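Local structure of gluconate kinase (Lactobacillus acidophilus, 3LL3) at residues R370-D382 with Y471-N483. The protein probably transfers a phosphate from ATP to a sugar or sugar acid such as xylulose or gluconate. Residues are numbered along the deposited sequence; the frame is centred on the assembly and turned at random.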
ATOM      1  N   ARG A 370      -5.726  -1.626 -12.081  1.00 25.53           N
ATOM      2  CA  ARG A 370      -4.894  -0.914 -13.027  1.00 25.51           C
ATOM      3  C   ARG A 370      -3.573  -0.472 -12.406  1.00 23.64           C
ATOM      4  O   ARG A 370      -2.548  -0.478 -13.074  1.00 22.26           O
ATOM      5  CB  ARG A 370      -5.615   0.282 -13.662  1.00 22.74           C
ATOM      6  CG  ARG A 370      -4.825   0.784 -14.845  1.00 26.34           C
ATOM      7  CD  ARG A 370      -5.103   2.201 -15.243  1.00 26.07           C
ATOM      8  NE  ARG A 370      -6.015   2.248 -16.351  1.00 33.03           N
ATOM      9  CZ  ARG A 370      -5.708   2.623 -17.589  1.00 31.94           C
ATOM     10  NH1 ARG A 370      -4.493   3.030 -17.918  1.00 30.49           N
ATOM     11  NH2 ARG A 370      -6.651   2.607 -18.491  1.00 28.32           N
ATOM     12  N   ALA A 371      -3.606  -0.073 -11.139  1.00 23.59           N
ATOM     13  CA  ALA A 371      -2.388   0.331 -10.449  1.00 22.84           C
ATOM     14  C   ALA A 371      -1.384  -0.805 -10.436  1.00 22.20           C
ATOM     15  O   ALA A 371      -0.185  -0.559 -10.515  1.00 22.03           O
ATOM     16  CB  ALA A 371      -2.680   0.798  -9.002  1.00 22.32           C
ATOM     17  N   VAL A 372      -1.866  -2.041 -10.313  1.00 20.32           N
ATOM     18  CA  VAL A 372      -0.969  -3.195 -10.313  1.00 20.47           C
ATOM     19  C   VAL A 372      -0.245  -3.271 -11.659  1.00 22.77           C
ATOM     20  O   VAL A 372       0.984  -3.379 -11.715  1.00 19.67           O
ATOM     21  CB  VAL A 372      -1.718  -4.522 -10.060  1.00 22.37           C
ATOM     22  CG1 VAL A 372      -0.816  -5.717 -10.399  1.00 22.07           C
ATOM     23  CG2 VAL A 372      -2.239  -4.602  -8.607  1.00 20.68           C
ATOM     24  N   ILE A 373      -1.013  -3.174 -12.743  1.00 21.71           N
ATOM     25  CA  ILE A 373      -0.435  -3.270 -14.083  1.00 21.74           C
ATOM     26  C   ILE A 373       0.525  -2.122 -14.327  1.00 20.76           C
ATOM     27  O   ILE A 373       1.621  -2.323 -14.851  1.00 22.30           O
ATOM     28  CB  ILE A 373      -1.520  -3.285 -15.182  1.00 20.85           C
ATOM     29  CG1 ILE A 373      -2.320  -4.579 -15.094  1.00 21.63           C
ATOM     30  CG2 ILE A 373      -0.863  -3.211 -16.564  1.00 22.79           C
ATOM     31  CD1 ILE A 373      -3.688  -4.518 -15.774  1.00 26.98           C
ATOM     32  N   GLU A 374       0.112  -0.915 -13.962  1.00 20.34           N
ATOM     33  CA  GLU A 374       0.973   0.244 -14.102  1.00 21.49           C
ATOM     34  C   GLU A 374       2.250   0.158 -13.255  1.00 22.59           C
ATOM     35  O   GLU A 374       3.321   0.577 -13.715  1.00 19.71           O
ATOM     36  CB  GLU A 374       0.220   1.529 -13.786  1.00 23.49           C
ATOM     37  CG  GLU A 374      -0.812   1.905 -14.862  1.00 25.70           C
ATOM     38  CD  GLU A 374      -1.729   3.045 -14.456  1.00 26.86           C
ATOM     39  OE1 GLU A 374      -1.688   3.473 -13.273  1.00 25.64           O
ATOM     40  OE2 GLU A 374      -2.508   3.507 -15.330  1.00 26.66           O
ATOM     41  N   GLY A 375       2.125  -0.364 -12.031  1.00 19.66           N
ATOM     42  CA  GLY A 375       3.268  -0.519 -11.149  1.00 20.42           C
ATOM     43  C   GLY A 375       4.270  -1.518 -11.708  1.00 21.26           C
ATOM     44  O   GLY A 375       5.490  -1.289 -11.671  1.00 21.33           O
ATOM     45  N   ILE A 376       3.758  -2.639 -12.214  1.00 20.87           N
ATOM     46  CA  ILE A 376       4.608  -3.649 -12.819  1.00 21.74           C
ATOM     47  C   ILE A 376       5.447  -2.997 -13.926  1.00 22.23           C
ATOM     48  O   ILE A 376       6.661  -3.141 -13.961  1.00 21.67           O
ATOM     49  CB  ILE A 376       3.782  -4.825 -13.367  1.00 23.27           C
ATOM     50  CG1 ILE A 376       3.346  -5.737 -12.221  1.00 22.86           C
ATOM     51  CG2 ILE A 376       4.603  -5.650 -14.366  1.00 22.00           C
ATOM     52  CD1 ILE A 376       2.257  -6.705 -12.590  1.00 21.38           C
ATOM     53  N   ILE A 377       4.793  -2.218 -14.777  1.00 20.64           N
ATOM     54  CA  ILE A 377       5.459  -1.560 -15.907  1.00 22.38           C
ATOM     55  C   ILE A 377       6.377  -0.424 -15.461  1.00 22.72           C
ATOM     56  O   ILE A 377       7.452  -0.228 -16.033  1.00 21.89           O
ATOM     57  CB  ILE A 377       4.402  -1.009 -16.901  1.00 19.47           C
ATOM     58  CG1 ILE A 377       3.538  -2.156 -17.422  1.00 21.07           C
ATOM     59  CG2 ILE A 377       5.074  -0.273 -18.075  1.00 20.81           C
ATOM     60  CD1 ILE A 377       2.459  -1.686 -18.433  1.00 21.33           C
ATOM     61  N   PHE A 378       5.934   0.353 -14.467  1.00 20.27           N
ATOM     62  CA  PHE A 378       6.761   1.421 -13.907  1.00 20.23           C
ATOM     63  C   PHE A 378       8.093   0.845 -13.383  1.00 22.59           C
ATOM     64  O   PHE A 378       9.159   1.436 -13.550  1.00 21.94           O
ATOM     65  CB  PHE A 378       6.037   2.139 -12.753  1.00 21.66           C
ATOM     66  CG  PHE A 378       5.163   3.302 -13.177  1.00 22.69           C
ATOM     67  CD1 PHE A 378       5.576   4.183 -14.167  1.00 22.02           C
ATOM     68  CD2 PHE A 378       3.955   3.536 -12.531  1.00 21.68           C
ATOM     69  CE1 PHE A 378       4.791   5.263 -14.530  1.00 23.98           C
ATOM     70  CE2 PHE A 378       3.161   4.621 -12.879  1.00 25.49           C
ATOM     71  CZ  PHE A 378       3.577   5.488 -13.879  1.00 27.01           C
ATOM     72  N   ASN A 379       8.017  -0.306 -12.729  1.00 20.85           N
ATOM     73  CA  ASN A 379       9.204  -0.938 -12.155  1.00 21.58           C
ATOM     74  C   ASN A 379      10.200  -1.275 -13.285  1.00 21.56           C
ATOM     75  O   ASN A 379      11.393  -1.009 -13.178  1.00 19.62           O
ATOM     76  CB  ASN A 379       8.773  -2.194 -11.395  1.00 21.46           C
ATOM     77  CG  ASN A 379       9.929  -2.918 -10.717  1.00 21.53           C
ATOM     78  OD1 ASN A 379      10.017  -4.147 -10.786  1.00 23.01           O
ATOM     79  ND2 ASN A 379      10.798  -2.174 -10.050  1.00 19.03           N
ATOM     80  N   LEU A 380       9.673  -1.838 -14.366  1.00 19.74           N
ATOM     81  CA  LEU A 380      10.464  -2.140 -15.559  1.00 24.38           C
ATOM     82  C   LEU A 380      11.035  -0.876 -16.193  1.00 24.02           C
ATOM     83  O   LEU A 380      12.148  -0.884 -16.718  1.00 25.20           O
ATOM     84  CB  LEU A 380       9.612  -2.900 -16.584  1.00 22.72           C
ATOM     85  CG  LEU A 380       9.293  -4.363 -16.241  1.00 24.39           C
ATOM     86  CD1 LEU A 380       8.026  -4.839 -16.971  1.00 25.55           C
ATOM     87  CD2 LEU A 380      10.461  -5.283 -16.516  1.00 22.75           C
ATOM     88  N   TYR A 381      10.267   0.207 -16.165  1.00 22.59           N
ATOM     89  CA  TYR A 381      10.739   1.456 -16.746  1.00 23.20           C
ATOM     90  C   TYR A 381      11.809   2.060 -15.866  1.00 25.19           C
ATOM     91  O   TYR A 381      12.716   2.738 -16.346  1.00 24.77           O
ATOM     92  CB  TYR A 381       9.585   2.432 -16.921  1.00 24.44           C
ATOM     93  CG  TYR A 381       9.990   3.781 -17.456  1.00 25.91           C
ATOM     94  CD1 TYR A 381      10.515   3.920 -18.742  1.00 25.77           C
ATOM     95  CD2 TYR A 381       9.832   4.915 -16.690  1.00 24.63           C
ATOM     96  CE1 TYR A 381      10.874   5.168 -19.233  1.00 27.88           C
ATOM     97  CE2 TYR A 381      10.180   6.158 -17.166  1.00 28.67           C
ATOM     98  CZ  TYR A 381      10.696   6.289 -18.438  1.00 31.19           C
ATOM     99  OH  TYR A 381      11.022   7.548 -18.903  1.00 33.27           O
ATOM    100  N   ASP A 382      11.681   1.813 -14.567  1.00 23.28           N
ATOM    101  CA  ASP A 382      12.669   2.224 -13.569  1.00 24.07           C
ATOM    102  C   ASP A 382      14.013   1.533 -13.893  1.00 25.93           C
ATOM    103  O   ASP A 382      15.074   2.173 -13.936  1.00 26.53           O
ATOM    104  CB  ASP A 382      12.140   1.816 -12.181  1.00 24.20           C
ATOM    105  CG  ASP A 382      12.996   2.331 -11.021  1.00 28.31           C
ATOM    106  OD1 ASP A 382      14.020   2.993 -11.262  1.00 27.74           O
ATOM    107  OD2 ASP A 382      12.619   2.086  -9.853  1.00 25.41           O
ATOM    108  N   TYR A 471       1.601   9.780 -17.626  1.00 26.55           N
ATOM    109  CA  TYR A 471       2.554   8.877 -17.010  1.00 28.95           C
ATOM    110  C   TYR A 471       3.861   9.576 -16.695  1.00 28.20           C
ATOM    111  O   TYR A 471       4.521   9.263 -15.716  1.00 27.30           O
ATOM    112  CB  TYR A 471       2.762   7.627 -17.876  1.00 27.25           C
ATOM    113  CG  TYR A 471       1.563   6.717 -17.792  1.00 26.53           C
ATOM    114  CD1 TYR A 471       1.168   6.179 -16.567  1.00 26.65           C
ATOM    115  CD2 TYR A 471       0.796   6.440 -18.912  1.00 27.76           C
ATOM    116  CE1 TYR A 471       0.058   5.367 -16.470  1.00 27.66           C
ATOM    117  CE2 TYR A 471      -0.322   5.638 -18.826  1.00 27.94           C
ATOM    118  CZ  TYR A 471      -0.685   5.103 -17.609  1.00 28.73           C
ATOM    119  OH  TYR A 471      -1.796   4.305 -17.542  1.00 27.88           O
ATOM    120  N   GLN A 472       4.226  10.534 -17.531  1.00 29.62           N
ATOM    121  CA  GLN A 472       5.456  11.282 -17.316  1.00 32.57           C
ATOM    122  C   GLN A 472       5.372  12.101 -16.035  1.00 30.64           C
ATOM    123  O   GLN A 472       6.377  12.302 -15.339  1.00 32.75           O
ATOM    124  CB  GLN A 472       5.730  12.185 -18.515  1.00 34.18           C
ATOM    125  CG  GLN A 472       7.128  12.742 -18.576  1.00 40.67           C
ATOM    126  CD  GLN A 472       7.539  13.101 -20.000  1.00 49.09           C
ATOM    127  OE1 GLN A 472       6.921  12.652 -20.975  1.00 51.30           O
ATOM    128  NE2 GLN A 472       8.590  13.910 -20.126  1.00 54.95           N
ATOM    129  N   LYS A 473       4.169  12.577 -15.723  1.00 29.63           N
ATOM    130  CA  LYS A 473       3.964  13.311 -14.495  1.00 29.91           C
ATOM    131  C   LYS A 473       3.831  12.366 -13.298  1.00 32.35           C
ATOM    132  O   LYS A 473       4.227  12.701 -12.182  1.00 32.66           O
ATOM    133  CB  LYS A 473       2.754  14.257 -14.607  1.00 34.54           C
ATOM    134  CG  LYS A 473       2.377  14.898 -13.283  1.00 41.91           C
ATOM    135  CD  LYS A 473       1.361  16.032 -13.437  1.00 50.82           C
ATOM    136  CE  LYS A 473       1.301  16.892 -12.173  1.00 54.62           C
ATOM    137  NZ  LYS A 473       0.534  18.144 -12.400  1.00 59.28           N
ATOM    138  N   LEU A 474       3.304  11.170 -13.534  1.00 30.52           N
ATOM    139  CA  LEU A 474       3.061  10.229 -12.441  1.00 28.61           C
ATOM    140  C   LEU A 474       4.294   9.411 -12.024  1.00 29.78           C
ATOM    141  O   LEU A 474       4.402   9.007 -10.863  1.00 26.89           O
ATOM    142  CB  LEU A 474       1.900   9.298 -12.783  1.00 28.34           C
ATOM    143  CG  LEU A 474       1.560   8.236 -11.731  1.00 28.69           C
ATOM    144  CD1 LEU A 474       1.135   8.895 -10.405  1.00 26.94           C
ATOM    145  CD2 LEU A 474       0.462   7.320 -12.281  1.00 28.93           C
ATOM    146  N   PHE A 475       5.219   9.167 -12.955  1.00 27.16           N
ATOM    147  CA  PHE A 475       6.430   8.414 -12.623  1.00 27.64           C
ATOM    148  C   PHE A 475       7.255   9.008 -11.467  1.00 28.97           C
ATOM    149  O   PHE A 475       7.763   8.266 -10.614  1.00 26.27           O
ATOM    150  CB  PHE A 475       7.318   8.176 -13.869  1.00 27.80           C
ATOM    151  CG  PHE A 475       8.509   7.277 -13.607  1.00 29.08           C
ATOM    152  CD1 PHE A 475       8.339   6.009 -13.055  1.00 26.73           C
ATOM    153  CD2 PHE A 475       9.797   7.695 -13.922  1.00 29.99           C
ATOM    154  CE1 PHE A 475       9.437   5.171 -12.805  1.00 26.83           C
ATOM    155  CE2 PHE A 475      10.896   6.873 -13.675  1.00 30.06           C
ATOM    156  CZ  PHE A 475      10.713   5.605 -13.113  1.00 28.76           C
ATOM    157  N   PRO A 476       7.410  10.340 -11.435  1.00 28.84           N
ATOM    158  CA  PRO A 476       8.143  10.906 -10.297  1.00 28.82           C
ATOM    159  C   PRO A 476       7.472  10.586  -8.956  1.00 28.81           C
ATOM    160  O   PRO A 476       8.169  10.402  -7.972  1.00 30.23           O
ATOM    161  CB  PRO A 476       8.091  12.418 -10.569  1.00 28.33           C
ATOM    162  CG  PRO A 476       8.051  12.506 -12.077  1.00 30.21           C
ATOM    163  CD  PRO A 476       7.157  11.344 -12.489  1.00 29.62           C
ATOM    164  N   LEU A 477       6.147  10.538  -8.913  1.00 27.46           N
ATOM    165  CA  LEU A 477       5.453  10.177  -7.677  1.00 26.46           C
ATOM    166  C   LEU A 477       5.729   8.709  -7.319  1.00 27.58           C
ATOM    167  O   LEU A 477       5.929   8.381  -6.155  1.00 27.28           O
ATOM    168  CB  LEU A 477       3.948  10.415  -7.808  1.00 27.20           C
ATOM    169  CG  LEU A 477       3.062   9.974  -6.637  1.00 28.82           C
ATOM    170  CD1 LEU A 477       3.486  10.643  -5.347  1.00 29.83           C
ATOM    171  CD2 LEU A 477       1.598  10.269  -6.950  1.00 29.16           C
ATOM    172  N   TYR A 478       5.746   7.832  -8.324  1.00 26.26           N
ATOM    173  CA  TYR A 478       6.091   6.426  -8.105  1.00 22.92           C
ATOM    174  C   TYR A 478       7.468   6.331  -7.437  1.00 23.85           C
ATOM    175  O   TYR A 478       7.649   5.573  -6.490  1.00 22.83           O
ATOM    176  CB  TYR A 478       6.098   5.674  -9.438  1.00 23.28           C
ATOM    177  CG  TYR A 478       6.615   4.246  -9.384  1.00 21.05           C
ATOM    178  CD1 TYR A 478       5.740   3.167  -9.248  1.00 20.48           C
ATOM    179  CD2 TYR A 478       7.978   3.982  -9.454  1.00 21.71           C
ATOM    180  CE1 TYR A 478       6.216   1.855  -9.204  1.00 23.53           C
ATOM    181  CE2 TYR A 478       8.463   2.683  -9.403  1.00 22.44           C
ATOM    182  CZ  TYR A 478       7.587   1.624  -9.274  1.00 20.43           C
ATOM    183  OH  TYR A 478       8.105   0.357  -9.216  1.00 21.22           O
ATOM    184  N   CYS A 479       8.428   7.104  -7.937  1.00 23.95           N
ATOM    185  CA  CYS A 479       9.782   7.107  -7.395  1.00 25.59           C
ATOM    186  C   CYS A 479       9.845   7.715  -5.992  1.00 27.99           C
ATOM    187  O   CYS A 479      10.684   7.322  -5.173  1.00 26.25           O
ATOM    188  CB  CYS A 479      10.735   7.841  -8.334  1.00 27.77           C
ATOM    189  SG  CYS A 479      10.946   7.003  -9.912  1.00 27.63           S
ATOM    190  N   GLU A 480       8.977   8.684  -5.728  1.00 27.57           N
ATOM    191  CA  GLU A 480       8.913   9.281  -4.397  1.00 31.56           C
ATOM    192  C   GLU A 480       8.473   8.240  -3.376  1.00 29.33           C
ATOM    193  O   GLU A 480       9.069   8.139  -2.310  1.00 28.26           O
ATOM    194  CB  GLU A 480       7.974  10.483  -4.370  1.00 33.98           C
ATOM    195  CG  GLU A 480       8.617  11.753  -4.897  1.00 42.20           C
ATOM    196  CD  GLU A 480       9.673  12.306  -3.954  1.00 49.62           C
ATOM    197  OE1 GLU A 480       9.384  12.386  -2.738  1.00 51.07           O
ATOM    198  OE2 GLU A 480      10.786  12.655  -4.428  1.00 51.96           O
ATOM    199  N   ILE A 481       7.445   7.459  -3.711  1.00 26.63           N
ATOM    200  CA  ILE A 481       6.912   6.457  -2.783  1.00 26.95           C
ATOM    201  C   ILE A 481       7.921   5.317  -2.581  1.00 26.30           C
ATOM    202  O   ILE A 481       8.149   4.844  -1.464  1.00 26.00           O
ATOM    203  CB  ILE A 481       5.554   5.902  -3.270  1.00 26.59           C
ATOM    204  CG1 ILE A 481       4.551   7.044  -3.478  1.00 27.28           C
ATOM    205  CG2 ILE A 481       5.011   4.863  -2.300  1.00 25.40           C
ATOM    206  CD1 ILE A 481       4.453   8.033  -2.327  1.00 28.15           C
ATOM    207  N   ARG A 482       8.555   4.896  -3.665  1.00 24.14           N
ATOM    208  CA  ARG A 482       9.620   3.898  -3.570  1.00 26.99           C
ATOM    209  C   ARG A 482      10.753   4.377  -2.657  1.00 27.11           C
ATOM    210  O   ARG A 482      11.224   3.634  -1.774  1.00 22.54           O
ATOM    211  CB  ARG A 482      10.128   3.527  -4.967  1.00 23.66           C
ATOM    212  CG  ARG A 482      11.502   2.938  -5.014  1.00 29.05           C
ATOM    213  CD  ARG A 482      12.500   4.006  -5.442  1.00 30.65           C
ATOM    214  NE  ARG A 482      12.792   3.879  -6.847  1.00 30.52           N
ATOM    215  CZ  ARG A 482      13.326   4.829  -7.610  1.00 31.62           C
ATOM    216  NH1 ARG A 482      13.627   6.024  -7.124  1.00 26.18           N
ATOM    217  NH2 ARG A 482      13.555   4.567  -8.881  1.00 31.10           N
ATOM    218  N   ASN A 483      11.175   5.623  -2.859  1.00 25.63           N
ATOM    219  CA  ASN A 483      12.217   6.206  -2.031  1.00 27.61           C
ATOM    220  C   ASN A 483      11.802   6.248  -0.564  1.00 27.59           C
ATOM    221  O   ASN A 483      12.605   5.976   0.326  1.00 27.42           O
ATOM    222  CB  ASN A 483      12.579   7.617  -2.513  1.00 29.02           C
ATOM    223  CG  ASN A 483      13.295   7.619  -3.866  1.00 29.91           C
ATOM    224  OD1 ASN A 483      13.771   6.581  -4.348  1.00 27.63           O
ATOM    225  ND2 ASN A 483      13.367   8.795  -4.486  1.00 32.18           N
TER
HETATM  226  O   HOH W   1      10.890   0.261  -9.072  1.00 25.65           O
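Phe378 fits as a knob into a hole made by Tyr471, Leu474, Phe475 and Tyr478. Its CB lies over one face of the Tyr478 ring, 3.7 Å from the ring centroid, a CH-pi contact. Its ring edge meets Leu474 CD2 near the ring plane. The rings of Phe378 and Phe475 are nearly parallel but slid apart, and CD1 of Phe378 comes within 3.5 Å of CD1 of Phe475. Tyr381 turns its edge to the face of Phe475 in a T-shaped pair. Cys479 SG lies over the opposite face of Phe475, toward the rim. With chi1 near trans (-174°), the Phe475 ring swings away from the backbone N, to where one face meets Tyr381 and its CD1 side meets Phe378. A serine in its place would probably leave the Tyr381 edge without a ring face and open a gap beside Phe378.

This aromatic cluster joins segments 370-382 and 471-483, whose axes approach to 11.0 Å and cross at -84°. It packs helix 465-485, near the chain's C-terminus, against helix 365-388 of the C-terminal actin-like ATPase domain. Strand 335-337 also touches Leu474, Tyr478 and Arg482.

Polar groups lie at both ends. Tyr471 OH donates a very short bond to Glu374 OE2, 2.5 Å, with the carboxylate almost perpendicular to the ring. Arg370 NH1 reaches the same hydroxyl by a weak bond and Glu374 OE2 by a salt bridge. Gly330 N is a further donor to OE2, and together these probably favour a charged carboxylate. At the other end, Arg482 NH2 meets Asp382 OD2 at 2.8 Å as part of a salt bridge. The N-H points almost straight at OD2 (170°), on its syn side but tilted out of the carboxylate plane. A water donates to Asp382 OD2 and is hydrogen-bonded to Tyr478 OH at 2.8 Å.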